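Local coordinates for protein serine racemase (Enterococcus faecalis, PDB 4ECL) that is an alanine-racemase-family protein, a serine racemase by name, whose cytoplasmic domain joins a TIM-barrel domain to a C-terminal beta domain, at residues A[121-126]-A[198-203]; A[158-163]-A[217-222]. All blocks are in the same frame, centred on the assembly; numbering follows the deposited sequence.

Interaction 1 (A[121-126]-A[198-203])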
ATOM      1  N   LYS A 121      -7.618 -20.478  23.536  1.00 26.77           N
ATOM      2  CA  LYS A 121      -8.357 -21.280  22.567  1.00 27.89           C
ATOM      3  C   LYS A 121      -7.573 -21.373  21.259  1.00 26.70           C
ATOM      4  O   LYS A 121      -6.924 -20.415  20.853  1.00 25.65           O
ATOM      5  CB  LYS A 121      -9.737 -20.682  22.301  1.00 31.87           C
ATOM      6  CG  LYS A 121     -10.831 -21.133  23.247  1.00 43.72           C
ATOM      7  CD  LYS A 121     -12.195 -21.025  22.562  1.00 49.76           C
ATOM      8  CE  LYS A 121     -13.331 -21.432  23.492  1.00 54.81           C
ATOM      9  NZ  LYS A 121     -13.470 -20.490  24.641  1.00 57.07           N
ATOM     10  N   ALA A 122      -7.644 -22.511  20.577  1.00 25.49           N
ATOM     11  CA  ALA A 122      -6.825 -22.675  19.384  1.00 27.47           C
ATOM     12  C   ALA A 122      -7.471 -23.502  18.295  1.00 24.11           C
ATOM     13  O   ALA A 122      -8.386 -24.280  18.554  1.00 26.45           O
ATOM     14  CB  ALA A 122      -5.480 -23.303  19.771  1.00 31.84           C
ATOM     15  N   HIS A 123      -6.986 -23.330  17.073  1.00 23.17           N
ATOM     16  CA  HIS A 123      -7.297 -24.259  15.990  1.00 23.60           C
ATOM     17  C   HIS A 123      -5.968 -24.775  15.487  1.00 28.60           C
ATOM     18  O   HIS A 123      -5.049 -23.985  15.232  1.00 22.95           O
ATOM     19  CB  HIS A 123      -8.021 -23.583  14.825  1.00 19.01           C
ATOM     20  CG  HIS A 123      -9.445 -23.239  15.105  1.00 21.60           C
ATOM     21  ND1 HIS A 123     -10.376 -23.069  14.102  1.00 23.32           N
ATOM     22  CD2 HIS A 123     -10.102 -23.021  16.269  1.00 25.30           C
ATOM     23  CE1 HIS A 123     -11.545 -22.765  14.635  1.00 26.56           C
ATOM     24  NE2 HIS A 123     -11.406 -22.728  15.950  1.00 27.20           N
ATOM     25  N   ILE A 124      -5.847 -26.095  15.349  1.00 23.56           N
ATOM     26  CA  ILE A 124      -4.601 -26.645  14.830  1.00 27.47           C
ATOM     27  C   ILE A 124      -4.643 -26.638  13.307  1.00 24.09           C
ATOM     28  O   ILE A 124      -5.659 -26.970  12.702  1.00 21.58           O
ATOM     29  CB  ILE A 124      -4.292 -28.061  15.390  1.00 22.99           C
ATOM     30  CG1 ILE A 124      -3.019 -28.620  14.755  1.00 23.69           C
ATOM     31  CG2 ILE A 124      -5.463 -29.000  15.151  1.00 25.58           C
ATOM     32  CD1 ILE A 124      -2.445 -29.864  15.505  1.00 25.99           C
ATOM     33  N   LYS A 125      -3.542 -26.228  12.692  1.00 23.25           N
ATOM     34  CA  LYS A 125      -3.474 -26.191  11.246  1.00 20.11           C
ATOM     35  C   LYS A 125      -2.743 -27.411  10.737  1.00 18.79           C
ATOM     36  O   LYS A 125      -1.723 -27.816  11.295  1.00 22.24           O
ATOM     37  CB  LYS A 125      -2.780 -24.904  10.752  1.00 20.91           C
ATOM     38  CG  LYS A 125      -2.781 -24.780   9.228  1.00 24.42           C
ATOM     39  CD  LYS A 125      -2.577 -23.358   8.731  1.00 34.50           C
ATOM     40  CE  LYS A 125      -2.857 -23.279   7.224  1.00 37.45           C
ATOM     41  NZ  LYS A 125      -2.844 -21.885   6.688  1.00 39.23           N
ATOM     42  N   ILE A 126      -3.256 -28.007   9.675  1.00 19.28           N
ATOM     43  CA  ILE A 126      -2.582 -29.164   9.104  1.00 23.72           C
ATOM     44  C   ILE A 126      -2.059 -28.794   7.733  1.00 27.57           C
ATOM     45  O   ILE A 126      -2.805 -28.300   6.900  1.00 23.80           O
ATOM     46  CB  ILE A 126      -3.544 -30.361   8.931  1.00 23.61           C
ATOM     47  CG1 ILE A 126      -4.330 -30.635  10.218  1.00 23.58           C
ATOM     48  CG2 ILE A 126      -2.770 -31.605   8.507  1.00 21.53           C
ATOM     49  CD1 ILE A 126      -3.478 -31.223  11.337  1.00 23.63           C
ATOM     50  N   LYS A 198     -14.293 -28.688  15.480  1.00 30.32           N
ATOM     51  CA  LYS A 198     -14.795 -28.069  14.259  1.00 29.64           C
ATOM     52  C   LYS A 198     -13.777 -28.140  13.125  1.00 30.98           C
ATOM     53  O   LYS A 198     -12.570 -27.987  13.335  1.00 36.12           O
ATOM     54  CB  LYS A 198     -15.212 -26.619  14.517  1.00 28.17           C
ATOM     55  CG  LYS A 198     -16.259 -26.488  15.615  1.00 33.51           C
ATOM     56  CD  LYS A 198     -16.835 -25.080  15.683  1.00 34.86           C
ATOM     57  CE  LYS A 198     -18.056 -25.037  16.588  1.00 43.82           C
ATOM     58  NZ  LYS A 198     -18.817 -23.767  16.388  1.00 56.77           N
ATOM     59  N   VAL A 199     -14.273 -28.381  11.918  1.00 23.77           N
ATOM     60  CA  VAL A 199     -13.414 -28.546  10.753  1.00 22.56           C
ATOM     61  C   VAL A 199     -13.625 -27.430   9.730  1.00 24.16           C
ATOM     62  O   VAL A 199     -14.764 -27.032   9.460  1.00 25.98           O
ATOM     63  CB  VAL A 199     -13.699 -29.896  10.068  1.00 24.97           C
ATOM     64  CG1 VAL A 199     -12.969 -30.002   8.743  1.00 31.18           C
ATOM     65  CG2 VAL A 199     -13.320 -31.066  10.998  1.00 24.31           C
ATOM     66  N   HIS A 200     -12.534 -26.931   9.151  1.00 21.87           N
ATOM     67  CA  HIS A 200     -12.660 -26.090   7.970  1.00 23.52           C
ATOM     68  C   HIS A 200     -11.517 -26.285   6.978  1.00 27.51           C
ATOM     69  O   HIS A 200     -10.374 -26.446   7.359  1.00 30.16           O
ATOM     70  CB  HIS A 200     -12.910 -24.612   8.325  1.00 18.58           C
ATOM     71  CG  HIS A 200     -11.969 -24.042   9.349  1.00 21.86           C
ATOM     72  ND1 HIS A 200     -10.988 -23.127   9.031  1.00 21.13           N
ATOM     73  CD2 HIS A 200     -11.900 -24.214  10.691  1.00 24.84           C
ATOM     74  CE1 HIS A 200     -10.338 -22.778  10.129  1.00 18.84           C
ATOM     75  NE2 HIS A 200     -10.867 -23.430  11.149  1.00 20.66           N
ATOM     76  N   ILE A 201     -11.860 -26.282   5.699  1.00 30.27           N
ATOM     77  CA  ILE A 201     -10.950 -26.647   4.622  1.00 19.83           C
ATOM     78  C   ILE A 201     -11.061 -25.593   3.522  1.00 23.72           C
ATOM     79  O   ILE A 201     -10.099 -25.313   2.803  1.00 20.88           O
ATOM     80  CB  ILE A 201     -11.376 -28.031   4.045  1.00 22.64           C
ATOM     81  CG1 ILE A 201     -11.112 -29.134   5.067  1.00 25.01           C
ATOM     82  CG2 ILE A 201     -10.658 -28.375   2.744  1.00 25.74           C
ATOM     83  CD1 ILE A 201     -11.937 -30.389   4.794  1.00 28.22           C
ATOM     84  N   GLN A 202     -12.247 -24.999   3.403  1.00 17.00           N
ATOM     85  CA  GLN A 202     -12.555 -24.136   2.259  1.00 16.54           C
ATOM     86  C   GLN A 202     -12.360 -22.643   2.477  1.00 19.06           C
ATOM     87  O   GLN A 202     -12.742 -22.068   3.508  1.00 19.61           O
ATOM     88  CB  GLN A 202     -13.996 -24.358   1.788  1.00 15.80           C
ATOM     89  CG  GLN A 202     -14.321 -25.782   1.396  1.00 19.09           C
ATOM     90  CD  GLN A 202     -15.737 -26.130   1.735  1.00 23.41           C
ATOM     91  OE1 GLN A 202     -16.085 -26.263   2.912  1.00 22.48           O
ATOM     92  NE2 GLN A 202     -16.585 -26.236   0.712  1.00 23.17           N
ATOM     93  N   SER A 203     -11.777 -22.018   1.466  1.00 15.85           N
ATOM     94  CA  SER A 203     -11.867 -20.581   1.317  1.00 23.93           C
ATOM     95  C   SER A 203     -12.916 -20.321   0.237  1.00 22.31           C
ATOM     96  O   SER A 203     -13.711 -21.221  -0.051  1.00 21.36           O
ATOM     97  CB  SER A 203     -10.502 -20.001   0.955  1.00 28.33           C
ATOM     98  OG  SER A 203      -9.615 -20.155   2.044  1.00 41.94           O
TER
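The imidazole of His123 meets that of His200 edge to edge inside the TIM-barrel domain of this alanine-racemase-type chain. Strands 120-127 and 198-200 are not direct neighbours in the parallel barrel sheet, since 152-158 pairs with each of them. The CA atoms of His123 and Lys198, the nearest across the two segments, are accordingly 8.6 Å apart, and the gap is bridged by side chains that reach into the barrel interior over the intervening strand. His123 ND1 lies 3.0 Å from His200 NE2 in a hydrogen bond whose angle of 151° is moderately bent. Each nitrogen sits at the edge of the partner ring, near its plane. The planes are inclined by 55° and the centroids stand 5.2 Å apart, so neither ring covers the face of the other and this is not a stack. In His200, chi1 of 49° sets CG between the backbone N and the carbonyl carbon, and from there the ring swings its NE2 edge to His123. Phe158 stacks on His200, while the Tyr217 ring meets it roughly perpendicular. The other nitrogen of the same imidazole, ND1, is hydrogen-bonded to Arg219 NH1, so both ring nitrogens are engaged. Beyond the bonded pair, the next approach is His123 CE1 to His200 NE2, at 3.6 Å.

Interaction 2 (A[158-163]-A[217-222]). With SO4 (sulfate ion), chain G.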
ATOM      1  N   PHE A 158      -7.826 -27.376  10.774  1.00 21.95           N
ATOM      2  CA  PHE A 158      -8.061 -26.875   9.434  1.00 23.55           C
ATOM      3  C   PHE A 158      -6.873 -26.994   8.509  1.00 22.48           C
ATOM      4  O   PHE A 158      -5.758 -27.264   8.958  1.00 22.49           O
ATOM      5  CB  PHE A 158      -8.580 -25.427   9.484  1.00 23.05           C
ATOM      6  CG  PHE A 158      -7.535 -24.374   9.815  1.00 23.11           C
ATOM      7  CD1 PHE A 158      -7.147 -24.136  11.129  1.00 22.92           C
ATOM      8  CD2 PHE A 158      -7.011 -23.569   8.815  1.00 21.21           C
ATOM      9  CE1 PHE A 158      -6.223 -23.151  11.430  1.00 23.81           C
ATOM     10  CE2 PHE A 158      -6.085 -22.573   9.105  1.00 21.55           C
ATOM     11  CZ  PHE A 158      -5.691 -22.357  10.408  1.00 25.13           C
ATOM     12  N   THR A 159      -7.133 -26.801   7.215  1.00 21.62           N
ATOM     13  CA  THR A 159      -6.083 -26.743   6.206  1.00 26.28           C
ATOM     14  C   THR A 159      -6.451 -25.754   5.093  1.00 28.67           C
ATOM     15  O   THR A 159      -7.586 -25.288   5.023  1.00 30.44           O
ATOM     16  CB  THR A 159      -5.773 -28.148   5.629  1.00 35.97           C
ATOM     17  OG1 THR A 159      -4.533 -28.119   4.895  1.00 29.85           O
ATOM     18  CG2 THR A 159      -6.917 -28.640   4.743  1.00 26.11           C
ATOM     19  N   HIS A 160      -5.485 -25.409   4.246  1.00 27.61           N
ATOM     20  CA  HIS A 160      -5.730 -24.523   3.116  1.00 26.48           C
ATOM     21  C   HIS A 160      -5.492 -25.275   1.817  1.00 24.73           C
ATOM     22  O   HIS A 160      -4.489 -25.978   1.682  1.00 24.11           O
ATOM     23  CB  HIS A 160      -4.795 -23.307   3.161  1.00 34.44           C
ATOM     24  CG  HIS A 160      -5.392 -22.103   3.824  1.00 46.84           C
ATOM     25  ND1 HIS A 160      -5.368 -21.914   5.189  1.00 51.57           N
ATOM     26  CD2 HIS A 160      -6.029 -21.025   3.307  1.00 53.23           C
ATOM     27  CE1 HIS A 160      -5.962 -20.771   5.486  1.00 52.13           C
ATOM     28  NE2 HIS A 160      -6.374 -20.213   4.361  1.00 56.24           N
ATOM     29  N   LEU A 161      -6.403 -25.116   0.860  1.00 23.55           N
ATOM     30  CA  LEU A 161      -6.237 -25.716  -0.461  1.00 23.29           C
ATOM     31  C   LEU A 161      -5.401 -24.818  -1.366  1.00 27.68           C
ATOM     32  O   LEU A 161      -5.587 -23.600  -1.396  1.00 25.94           O
ATOM     33  CB  LEU A 161      -7.592 -25.990  -1.096  1.00 21.64           C
ATOM     34  CG  LEU A 161      -8.515 -26.868  -0.257  1.00 27.84           C
ATOM     35  CD1 LEU A 161      -9.933 -26.909  -0.871  1.00 23.30           C
ATOM     36  CD2 LEU A 161      -7.925 -28.279  -0.119  1.00 17.16           C
ATOM     37  N   CYS A 162      -4.478 -25.426  -2.106  1.00 25.85           N
ATOM     38  CA  CYS A 162      -3.593 -24.669  -2.985  1.00 29.95           C
ATOM     39  C   CYS A 162      -4.259 -24.089  -4.215  1.00 30.44           C
ATOM     40  O   CYS A 162      -3.949 -22.975  -4.620  1.00 35.69           O
ATOM     41  CB  CYS A 162      -2.435 -25.543  -3.442  1.00 25.53           C
ATOM     42  SG  CYS A 162      -1.239 -25.825  -2.149  1.00 35.46           S
ATOM     43  N   ALA A 163      -5.146 -24.856  -4.832  1.00 28.68           N
ATOM     44  CA  ALA A 163      -5.604 -24.528  -6.178  1.00 32.73           C
ATOM     45  C   ALA A 163      -7.068 -24.884  -6.401  1.00 28.41           C
ATOM     46  O   ALA A 163      -7.429 -25.441  -7.440  1.00 26.48           O
ATOM     47  CB  ALA A 163      -4.728 -25.246  -7.208  1.00 37.22           C
ATOM     48  N   TYR A 217     -16.954 -24.573   9.183  1.00 19.98           N
ATOM     49  CA  TYR A 217     -16.770 -23.207   8.723  1.00 26.24           C
ATOM     50  C   TYR A 217     -16.353 -23.182   7.270  1.00 31.25           C
ATOM     51  O   TYR A 217     -15.691 -24.105   6.774  1.00 25.09           O
ATOM     52  CB  TYR A 217     -15.649 -22.490   9.477  1.00 25.30           C
ATOM     53  CG  TYR A 217     -15.816 -22.329  10.961  1.00 25.12           C
ATOM     54  CD1 TYR A 217     -16.600 -21.316  11.492  1.00 25.25           C
ATOM     55  CD2 TYR A 217     -15.134 -23.156  11.834  1.00 25.76           C
ATOM     56  CE1 TYR A 217     -16.722 -21.157  12.860  1.00 26.35           C
ATOM     57  CE2 TYR A 217     -15.241 -23.000  13.191  1.00 26.59           C
ATOM     58  CZ  TYR A 217     -16.037 -22.009  13.704  1.00 28.40           C
ATOM     59  OH  TYR A 217     -16.125 -21.876  15.069  1.00 29.66           O
ATOM     60  N   ILE A 218     -16.709 -22.086   6.610  1.00 26.27           N
ATOM     61  CA  ILE A 218     -16.066 -21.705   5.372  1.00 26.77           C
ATOM     62  C   ILE A 218     -15.507 -20.298   5.564  1.00 23.06           C
ATOM     63  O   ILE A 218     -16.231 -19.382   5.978  1.00 22.48           O
ATOM     64  CB  ILE A 218     -17.046 -21.769   4.187  1.00 28.14           C
ATOM     65  CG1 ILE A 218     -17.515 -23.220   4.009  1.00 31.70           C
ATOM     66  CG2 ILE A 218     -16.385 -21.259   2.921  1.00 17.21           C
ATOM     67  CD1 ILE A 218     -18.497 -23.430   2.888  1.00 34.56           C
ATOM     68  N   ARG A 219     -14.214 -20.156   5.296  1.00 18.26           N
ATOM     69  CA  ARG A 219     -13.491 -18.890   5.443  1.00 21.96           C
ATOM     70  C   ARG A 219     -13.646 -18.098   4.156  1.00 27.32           C
ATOM     71  O   ARG A 219     -12.950 -18.348   3.175  1.00 32.73           O
ATOM     72  CB  ARG A 219     -11.991 -19.143   5.680  1.00 19.10           C
ATOM     73  CG  ARG A 219     -11.646 -20.009   6.892  1.00 21.04           C
ATOM     74  CD  ARG A 219     -10.150 -20.333   6.974  1.00 25.05           C
ATOM     75  NE  ARG A 219      -9.644 -20.961   5.748  1.00 31.99           N
ATOM     76  CZ  ARG A 219      -9.518 -22.277   5.560  1.00 28.88           C
ATOM     77  NH1 ARG A 219      -9.864 -23.127   6.514  1.00 21.90           N
ATOM     78  NH2 ARG A 219      -9.046 -22.751   4.410  1.00 25.75           N
ATOM     79  N   VAL A 220     -14.545 -17.128   4.146  1.00 22.09           N
ATOM     80  CA  VAL A 220     -14.785 -16.406   2.903  1.00 22.13           C
ATOM     81  C   VAL A 220     -14.047 -15.070   2.836  1.00 21.64           C
ATOM     82  O   VAL A 220     -14.170 -14.216   3.718  1.00 22.85           O
ATOM     83  CB  VAL A 220     -16.302 -16.265   2.604  1.00 26.35           C
ATOM     84  CG1 VAL A 220     -16.922 -17.642   2.437  1.00 18.04           C
ATOM     85  CG2 VAL A 220     -16.992 -15.546   3.731  1.00 29.38           C
ATOM     86  N   GLY A 221     -13.250 -14.916   1.783  1.00 24.69           N
ATOM     87  CA  GLY A 221     -12.506 -13.692   1.551  1.00 21.25           C
ATOM     88  C   GLY A 221     -13.083 -12.938   0.370  1.00 24.68           C
ATOM     89  O   GLY A 221     -14.076 -12.227   0.517  1.00 29.51           O
ATOM     90  N   VAL A 222     -12.478 -13.099  -0.804  1.00 25.74           N
ATOM     91  CA  VAL A 222     -12.883 -12.321  -1.976  1.00 24.70           C
ATOM     92  C   VAL A 222     -14.373 -12.423  -2.310  1.00 29.51           C
ATOM     93  O   VAL A 222     -14.977 -11.429  -2.706  1.00 31.40           O
ATOM     94  CB  VAL A 222     -12.050 -12.662  -3.238  1.00 27.08           C
ATOM     95  CG1 VAL A 222     -10.612 -12.228  -3.060  1.00 32.56           C
ATOM     96  CG2 VAL A 222     -12.142 -14.169  -3.571  1.00 19.81           C
TER
HETATM   97  S   SO4 G 403     -10.123 -16.100  -0.258  0.91 29.94           S
HETATM   98  O1  SO4 G 403      -9.228 -16.465   0.845  0.91 26.34           O
HETATM   99  O2  SO4 G 403     -11.499 -16.435   0.110  0.91 23.07           O
HETATM  100  O3  SO4 G 403      -9.997 -14.662  -0.483  0.91 35.19           O
HETATM  101  O4  SO4 G 403      -9.723 -16.809  -1.468  0.91 31.25           O
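At the C-terminal mouth of the TIM barrel, where strand 152-158 runs out into a loop, the side chain of Arg219 from strand 217-220 spans the interior to reach residues 158-160. Its chain bends at chi3 (-55°), bringing the guanidinium to the loop backbone at Thr159. Arg219 NH2 donates to Thr159 O at 3.0 Å, with an N-H...O angle of 135° and the oxygen lying out of the guanidinium plane, so the bond is bent. The His160 ring lies against the same group: Arg219 NH2 stands over the centre of one imidazole face, and His160 NE2 is 3.6 Å from Arg219 NE, the two planes being 37° apart. On Phe158, CD2 approaches Arg219 NH1 to 3.7 Å. Past the strand end, Gly221 N and Val222 N each donate to a sulfate ion, probably from the crystallisation liquor, at 2.9 Å to O2 and 2.9 Å to O3 respectively; Ser204 OG and Tyr42 OH bind it too. Backbone N-H groups and hydroxyls thus form an anion-binding site, consistent with the phosphate pocket of related racemases. Bonded through NH2 to Thr159 O and through NH1 to His200 ND1, with the His160 face against it, the guanidinium is fixed in its rotation.

Overall arrangement
Both contacts are buried in the same barrel sheet, and each joins strands or strand ends that are not paired with one another. Their centres are 9 Å apart and their segments alternate along the chain. Interaction 1, farther from the centre of the chain, is a single imidazole-imidazole hydrogen bond between two ring edges, burying 94 Å². Interaction 2 lies at the strand ends, buries 147 Å² and relies on a guanidinium group meeting a carbonyl and an imidazole face, with a sulfate site beside it. His200 and Arg219 link the two into one polar chain. A second link runs from backbone carbonyl to side-chain hydroxyl: Ile126 O lies 2.7 Å from Thr159 OG1, a probable hydrogen bond.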